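Local coordinates for 4-hydroxy-tetrahydrodipicolinate synthase (Methanocaldococcus jannaschii DSM 2661, PDB 2YXG), which probably condenses pyruvate with L-aspartate semialdehyde to give 4-hydroxy-tetrahydrodipicolinate, a step of lysine biosynthesis by the diaminopimelate pathway, at residues A[3-9]-A[35-40]; A[131-135]-A[162-166]; A[141-147]-A[169-173]. One frame throughout, in Å; residues are numbered along the deposited sequence.

In the fold
Three contacts sample one TIM barrel from its strands outward. Contact 1 pairs strands 4-7 and 37-40, closing the barrel beside Thr44 and Ile201, predicted to bind pyruvate. Contact 2 joins the end of strand 129-133 to the loop after strand 157-162, and holds Tyr132, the predicted proton donor/acceptor, whose side chain lies about 3 Å from that of Lys161, the predicted Schiff-base lysine. The centres of these two contacts are about 17 Å apart, and both reach the same sheet. Contact 3 packs helices 144-153 and 168-177 together; its centre is about 9 Å from that of contact 2, and Asn133 joins them through hydrogen bonds to Asn141 and Leu142.

Contact 1: residues A[3-9]-A[35-40]; sequences KGVYPAI and VSGIVA
Ser36, in the loop just before strand 37-40, sets its CB over one face of the Tyr6 ring, 4.0 Å from the centroid, in a CH-pi contact. With OG beside its own backbone N (chi1 -63°), the serine donates to Lys3 O at 2.8 Å in the carbonyl plane and accepts from a water that also takes the N-H of Val5. Pro7 lays its CG against CG1 of Val35 at 3.7 Å. Tyr6 CB has a different partner, Val39 CG2. The strands run parallel in sense, 32° apart, with a single bridge between Ala8 and Val39: Val39 N gives to Pro7 O at 3.0 Å and Ile9 N to Val39 O, while Ser36 N gives to Val5 O. Strands 4-7 and 37-40, the first and second of the TIM barrel, are neighbours here, and their pairing completes the closed eight-stranded sheet. Gly37, without a side chain, lets the ring of Tyr6 lie close, CD1 being 3.4 Å from Gly37 CA. The phenol is fixed at its far end, where OH accepts from Lys3 N and is also hydrogen-bonded to Gln71 OE1. Farther out, Leu30 of helix 20-32 covers Ile9 and Val35, and strand 199-202 flanks the other side of strand 4-7.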
# COMPACT_ATOMS: atom_id res chain seq x y z
N LYS A 3 28.28 14.01 -8.63
CA LYS A 3 27.71 15.31 -8.21
C LYS A 3 26.94 16.06 -9.29
O LYS A 3 27.41 16.18 -10.41
CB LYS A 3 28.81 16.22 -7.66
CG LYS A 3 28.27 17.41 -6.86
CD LYS A 3 29.38 18.34 -6.31
CE LYS A 3 29.00 18.86 -4.90
NZ LYS A 3 29.78 20.10 -4.51
N GLY A 4 25.76 16.60 -8.96
CA GLY A 4 25.06 17.42 -9.95
C GLY A 4 24.09 16.62 -10.77
O GLY A 4 23.59 15.61 -10.31
N VAL A 5 23.81 17.08 -11.97
CA VAL A 5 22.68 16.56 -12.77
C VAL A 5 23.13 15.61 -13.84
O VAL A 5 24.01 15.98 -14.66
CB VAL A 5 21.91 17.72 -13.46
CG1 VAL A 5 20.93 17.20 -14.50
CG2 VAL A 5 21.26 18.61 -12.42
N TYR A 6 22.53 14.40 -13.86
CA TYR A 6 22.81 13.34 -14.89
C TYR A 6 21.54 12.89 -15.58
O TYR A 6 20.78 12.11 -15.03
CB TYR A 6 23.48 12.10 -14.28
CG TYR A 6 24.75 12.38 -13.52
CD1 TYR A 6 26.00 12.11 -14.08
CD2 TYR A 6 24.71 12.89 -12.19
CE1 TYR A 6 27.19 12.36 -13.37
CE2 TYR A 6 25.89 13.13 -11.47
CZ TYR A 6 27.13 12.88 -12.07
OH TYR A 6 28.30 13.13 -11.38
N PRO A 7 21.28 13.41 -16.77
CA PRO A 7 20.01 12.99 -17.34
C PRO A 7 20.04 11.55 -17.78
O PRO A 7 21.08 11.08 -18.25
CB PRO A 7 19.82 13.88 -18.58
CG PRO A 7 21.19 14.63 -18.75
CD PRO A 7 22.03 14.40 -17.58
N ALA A 8 18.89 10.88 -17.60
CA ALA A 8 18.72 9.52 -18.07
C ALA A 8 18.19 9.68 -19.47
O ALA A 8 17.02 10.07 -19.69
CB ALA A 8 17.74 8.74 -17.16
N ILE A 9 19.09 9.50 -20.43
CA ILE A 9 18.75 9.85 -21.79
C ILE A 9 17.82 8.85 -22.43
O ILE A 9 17.88 7.63 -22.13
CB ILE A 9 19.96 10.07 -22.72
CG1 ILE A 9 20.84 8.81 -22.80
CG2 ILE A 9 20.69 11.38 -22.28
CD1 ILE A 9 21.71 8.74 -24.07
N VAL A 35 25.22 19.77 -18.03
CA VAL A 35 25.05 18.51 -17.28
C VAL A 35 26.41 17.93 -16.78
O VAL A 35 27.46 18.17 -17.39
CB VAL A 35 24.18 17.43 -18.06
CG1 VAL A 35 22.78 18.00 -18.44
CG2 VAL A 35 24.89 16.85 -19.28
N SER A 36 26.40 17.19 -15.66
CA SER A 36 27.65 16.53 -15.16
C SER A 36 28.01 15.23 -15.87
O SER A 36 29.17 14.78 -15.87
CB SER A 36 27.53 16.20 -13.68
OG SER A 36 27.39 17.36 -12.94
N GLY A 37 27.01 14.58 -16.43
CA GLY A 37 27.19 13.27 -17.01
C GLY A 37 25.89 12.79 -17.63
O GLY A 37 24.84 13.45 -17.54
N ILE A 38 25.99 11.62 -18.27
CA ILE A 38 24.90 11.03 -19.00
C ILE A 38 24.71 9.58 -18.56
O ILE A 38 25.66 8.82 -18.45
CB ILE A 38 25.19 11.16 -20.53
CG1 ILE A 38 25.08 12.66 -20.91
CG2 ILE A 38 24.28 10.25 -21.36
CD1 ILE A 38 24.91 12.97 -22.40
N VAL A 39 23.45 9.22 -18.31
CA VAL A 39 23.07 7.88 -18.03
C VAL A 39 22.48 7.22 -19.30
O VAL A 39 21.38 7.60 -19.74
CB VAL A 39 22.09 7.83 -16.83
CG1 VAL A 39 21.78 6.41 -16.45
CG2 VAL A 39 22.67 8.59 -15.64
N ALA A 40 23.20 6.24 -19.87
CA ALA A 40 22.74 5.58 -21.10
C ALA A 40 22.04 4.27 -20.84
O ALA A 40 22.47 3.47 -19.99
CB ALA A 40 23.91 5.33 -22.10
O HOH W 1 25.32 19.44 -13.34
O HOH W 2 18.89 6.25 -20.03

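Contact 2: residues A[131-135]-A[162-166]; sequences LYNVP and EANPN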
# COMPACT_ATOMS: atom_id res chain seq x y z
N LEU A 131 24.04 2.06 -7.48
CA LEU A 131 22.92 1.19 -7.19
C LEU A 131 21.61 1.94 -7.47
O LEU A 131 21.49 3.09 -7.10
CB LEU A 131 22.95 0.76 -5.73
CG LEU A 131 24.20 -0.05 -5.25
CD1 LEU A 131 24.09 -0.40 -3.78
CD2 LEU A 131 24.37 -1.31 -6.04
N TYR A 132 20.66 1.33 -8.18
CA TYR A 132 19.39 2.03 -8.45
C TYR A 132 18.24 1.28 -7.75
O TYR A 132 18.01 0.10 -8.02
CB TYR A 132 19.17 2.12 -9.94
CG TYR A 132 17.85 2.74 -10.39
CD1 TYR A 132 17.12 3.61 -9.56
CD2 TYR A 132 17.37 2.50 -11.68
CE1 TYR A 132 15.92 4.16 -9.97
CE2 TYR A 132 16.18 3.07 -12.12
CZ TYR A 132 15.47 3.90 -11.26
OH TYR A 132 14.29 4.49 -11.70
N ASN A 133 17.58 1.96 -6.82
CA ASN A 133 16.48 1.39 -6.09
C ASN A 133 15.19 2.11 -6.51
O ASN A 133 15.10 3.34 -6.44
CB ASN A 133 16.71 1.54 -4.55
CG ASN A 133 15.58 0.94 -3.70
OD1 ASN A 133 15.18 -0.24 -3.89
ND2 ASN A 133 15.09 1.72 -2.74
N VAL A 134 14.18 1.36 -6.94
CA VAL A 134 12.88 1.99 -7.35
C VAL A 134 11.78 1.00 -7.10
O VAL A 134 11.27 0.38 -8.02
CB VAL A 134 12.92 2.54 -8.84
CG1 VAL A 134 13.29 1.41 -9.84
CG2 VAL A 134 11.62 3.28 -9.25
N PRO A 135 11.44 0.81 -5.84
CA PRO A 135 10.49 -0.23 -5.46
C PRO A 135 9.14 -0.18 -6.23
O PRO A 135 8.49 -1.22 -6.35
CB PRO A 135 10.23 0.02 -3.97
CG PRO A 135 11.12 1.11 -3.56
CD PRO A 135 11.91 1.62 -4.70
N GLU A 162 18.31 6.95 -5.52
CA GLU A 162 17.20 6.59 -4.61
C GLU A 162 15.87 7.05 -5.14
O GLU A 162 15.59 8.26 -5.10
CB GLU A 162 17.46 7.10 -3.18
CG GLU A 162 16.46 6.57 -2.09
CD GLU A 162 16.25 5.03 -2.14
OE1 GLU A 162 16.96 4.34 -1.37
OE2 GLU A 162 15.39 4.51 -2.92
N ALA A 163 15.06 6.13 -5.69
CA ALA A 163 13.68 6.51 -6.14
C ALA A 163 12.53 6.16 -5.18
O ALA A 163 11.37 6.34 -5.54
CB ALA A 163 13.33 5.93 -7.53
N ASN A 164 12.85 5.58 -4.03
CA ASN A 164 11.91 5.32 -2.95
C ASN A 164 11.57 6.70 -2.42
O ASN A 164 12.48 7.41 -2.00
CB ASN A 164 12.57 4.45 -1.83
CG ASN A 164 11.62 4.10 -0.67
OD1 ASN A 164 10.66 4.81 -0.36
ND2 ASN A 164 11.91 3.01 -0.01
N PRO A 165 10.27 7.08 -2.44
CA PRO A 165 9.78 8.41 -2.04
C PRO A 165 9.68 8.59 -0.51
O PRO A 165 9.38 9.69 -0.02
CB PRO A 165 8.39 8.46 -2.71
CG PRO A 165 7.89 7.07 -2.56
CD PRO A 165 9.15 6.19 -2.83
N ASN A 166 9.95 7.53 0.26
CA ASN A 166 10.07 7.67 1.71
C ASN A 166 11.46 8.20 2.05
O ASN A 166 12.44 7.43 2.11
CB ASN A 166 9.79 6.35 2.43
CG ASN A 166 10.14 6.40 3.94
OD1 ASN A 166 10.59 7.42 4.50
ND2 ASN A 166 9.94 5.27 4.59
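Asn133 and Glu162 extend side by side from adjacent parallel strands, and their polar ends form the tight part of this contact. ND2 of Asn133 donates to the syn lone pair of Glu162 OE2 at 2.8 Å, although the amide and carboxylate planes stand 88° apart. The bend of the glutamate chain (chi2 49°) puts OE2 within reach of Asn164 N, which meets it on the anti side, out of the carboxylate plane, at 3.0 Å. Two donors thus grip OE2. Alongside, Ala163 N bonds Asn133 O at 2.9 Å, and CB of Ala163 touches CG2 of Val134 at 3.6 Å and, nearby, the ring edge of Tyr132 at CE1. The outer side is looser: Pro135 CG only brushes Asn164 CB at 4.0 Å, and the exposed Asn166 lends its N-H to Asn164 OD1 in an Asx turn. The contact lies at the C-terminal ends of two barrel strands, where TIM-barrel active sites form; Tyr132, the predicted proton donor/acceptor, makes a cation-pi contact with Lys161, the predicted Schiff-base lysine. Around it, strand 98-102 lies against Tyr132 and Val134, Asn141 OD1 accepts from both Asn133 ND2 and Asn164 ND2, and helix 168-177 packs Gln169 against Asn133 and Asn164.

Contact 3: residues A[141-147]-A[169-173]; sequences NLEPKTV and QVSEL
Side-chain packing between two neighbouring outer helices defines this contact, in which Pro144 at the start of helix 144-153 is set against Gln169, Glu172 and Leu173 of helix 168-177. The proline ring carries most of the contact. Its CG lies 3.7 Å from CG of Gln169 and touches the carboxylate end of Glu172, whose OE1 is 3.7 Å away, while its CB meets CD2 of Leu173 at 3.9 Å. Leu173 CD2 also lies 3.9 Å from CB of Val147, one turn farther along the helix from Pro144, the valine and leucine side chains crossing at about a right angle. With CG beside the backbone N (chi1 -66°), Leu173 brings CD2 to both residues. Near the C-terminal end of strand 129-133 the contact becomes polar. Gln169 is stretched out and meets Asn141 from the opposite direction, the two amide planes only 18° from parallel. Asn141 has its strongest polar partner in Asn133, whose OD1 also takes the N-H of Leu142. Glu172 turns to another chain: its OE2 forms a salt bridge with Lys239 of the second subunit, and Phe235 of that subunit packs on it, so the helix pair also borders a subunit interface of the homotetramer. Helices 144-153 and 168-177 flank strand 157-162 in sequence, and their side-by-side packing outside the strands is the beta/alpha layering of a TIM barrel.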
# COMPACT_ATOMS: atom_id res chain seq x y z
N ASN A 141 12.60 -3.40 -2.23
CA ASN A 141 13.25 -2.25 -1.68
C ASN A 141 14.63 -2.64 -1.16
O ASN A 141 14.74 -3.49 -0.29
CB ASN A 141 12.41 -1.62 -0.55
CG ASN A 141 13.07 -0.32 0.02
OD1 ASN A 141 13.48 0.56 -0.75
ND2 ASN A 141 13.21 -0.24 1.37
N LEU A 142 15.67 -2.05 -1.71
CA LEU A 142 17.02 -2.26 -1.20
C LEU A 142 17.20 -1.45 0.10
O LEU A 142 17.18 -0.23 0.08
CB LEU A 142 18.04 -1.77 -2.22
CG LEU A 142 19.55 -1.81 -1.86
CD1 LEU A 142 20.08 -3.29 -1.68
CD2 LEU A 142 20.30 -1.11 -2.91
N GLU A 143 17.40 -2.15 1.20
CA GLU A 143 17.41 -1.52 2.51
C GLU A 143 18.75 -0.89 2.77
O GLU A 143 19.77 -1.42 2.31
CB GLU A 143 17.11 -2.55 3.60
CG GLU A 143 15.69 -3.00 3.44
CD GLU A 143 15.27 -4.14 4.37
OE1 GLU A 143 16.01 -4.48 5.32
OE2 GLU A 143 14.17 -4.67 4.17
N PRO A 144 18.75 0.24 3.53
CA PRO A 144 20.03 0.89 3.88
C PRO A 144 21.01 -0.07 4.60
O PRO A 144 22.22 0.02 4.37
CB PRO A 144 19.60 2.11 4.75
CG PRO A 144 18.12 2.38 4.32
CD PRO A 144 17.57 0.96 4.08
N LYS A 145 20.52 -1.06 5.36
CA LYS A 145 21.46 -2.00 6.00
C LYS A 145 22.23 -2.80 4.96
O LYS A 145 23.39 -3.10 5.16
CB LYS A 145 20.80 -2.95 7.02
CG LYS A 145 19.81 -4.01 6.43
CD LYS A 145 19.31 -4.97 7.58
CE LYS A 145 18.27 -6.02 7.08
NZ LYS A 145 17.62 -6.88 8.18
N THR A 146 21.54 -3.14 3.87
CA THR A 146 22.09 -3.90 2.79
C THR A 146 23.06 -3.07 1.99
O THR A 146 24.14 -3.53 1.70
CB THR A 146 21.01 -4.53 1.91
OG1 THR A 146 20.09 -5.24 2.76
CG2 THR A 146 21.61 -5.52 0.90
N VAL A 147 22.69 -1.83 1.66
CA VAL A 147 23.66 -0.90 1.07
C VAL A 147 24.95 -0.73 1.89
O VAL A 147 26.05 -0.64 1.32
CB VAL A 147 23.06 0.47 0.85
CG1 VAL A 147 24.13 1.45 0.32
CG2 VAL A 147 21.81 0.38 -0.07
N GLN A 169 14.28 6.94 4.30
CA GLN A 169 15.27 6.03 3.74
C GLN A 169 16.51 6.81 3.27
O GLN A 169 17.64 6.32 3.42
CB GLN A 169 14.73 5.10 2.65
CG GLN A 169 15.83 4.20 2.08
CD GLN A 169 15.29 2.95 1.46
OE1 GLN A 169 15.51 2.67 0.27
NE2 GLN A 169 14.61 2.14 2.27
N VAL A 170 16.30 7.99 2.71
CA VAL A 170 17.40 8.85 2.33
C VAL A 170 18.20 9.32 3.57
O VAL A 170 19.45 9.35 3.53
CB VAL A 170 16.95 10.05 1.40
CG1 VAL A 170 18.00 11.19 1.40
CG2 VAL A 170 16.62 9.55 -0.06
N SER A 171 17.54 9.62 4.69
CA SER A 171 18.41 10.04 5.77
C SER A 171 19.10 8.90 6.46
O SER A 171 20.16 9.09 6.99
CB SER A 171 17.85 11.12 6.71
OG SER A 171 16.51 11.01 6.93
N GLU A 172 18.52 7.71 6.39
CA GLU A 172 19.21 6.50 6.86
C GLU A 172 20.45 6.21 6.05
O GLU A 172 21.47 5.86 6.64
CB GLU A 172 18.26 5.29 6.90
CG GLU A 172 17.01 5.63 7.78
CD GLU A 172 15.73 4.79 7.56
OE1 GLU A 172 15.72 3.76 6.80
OE2 GLU A 172 14.70 5.18 8.17
N LEU A 173 20.38 6.38 4.73
CA LEU A 173 21.56 6.28 3.87
C LEU A 173 22.60 7.36 4.19
O LEU A 173 23.80 7.06 4.27
CB LEU A 173 21.22 6.31 2.38
CG LEU A 173 20.41 5.11 1.81
CD1 LEU A 173 19.79 5.45 0.49
CD2 LEU A 173 21.28 3.85 1.69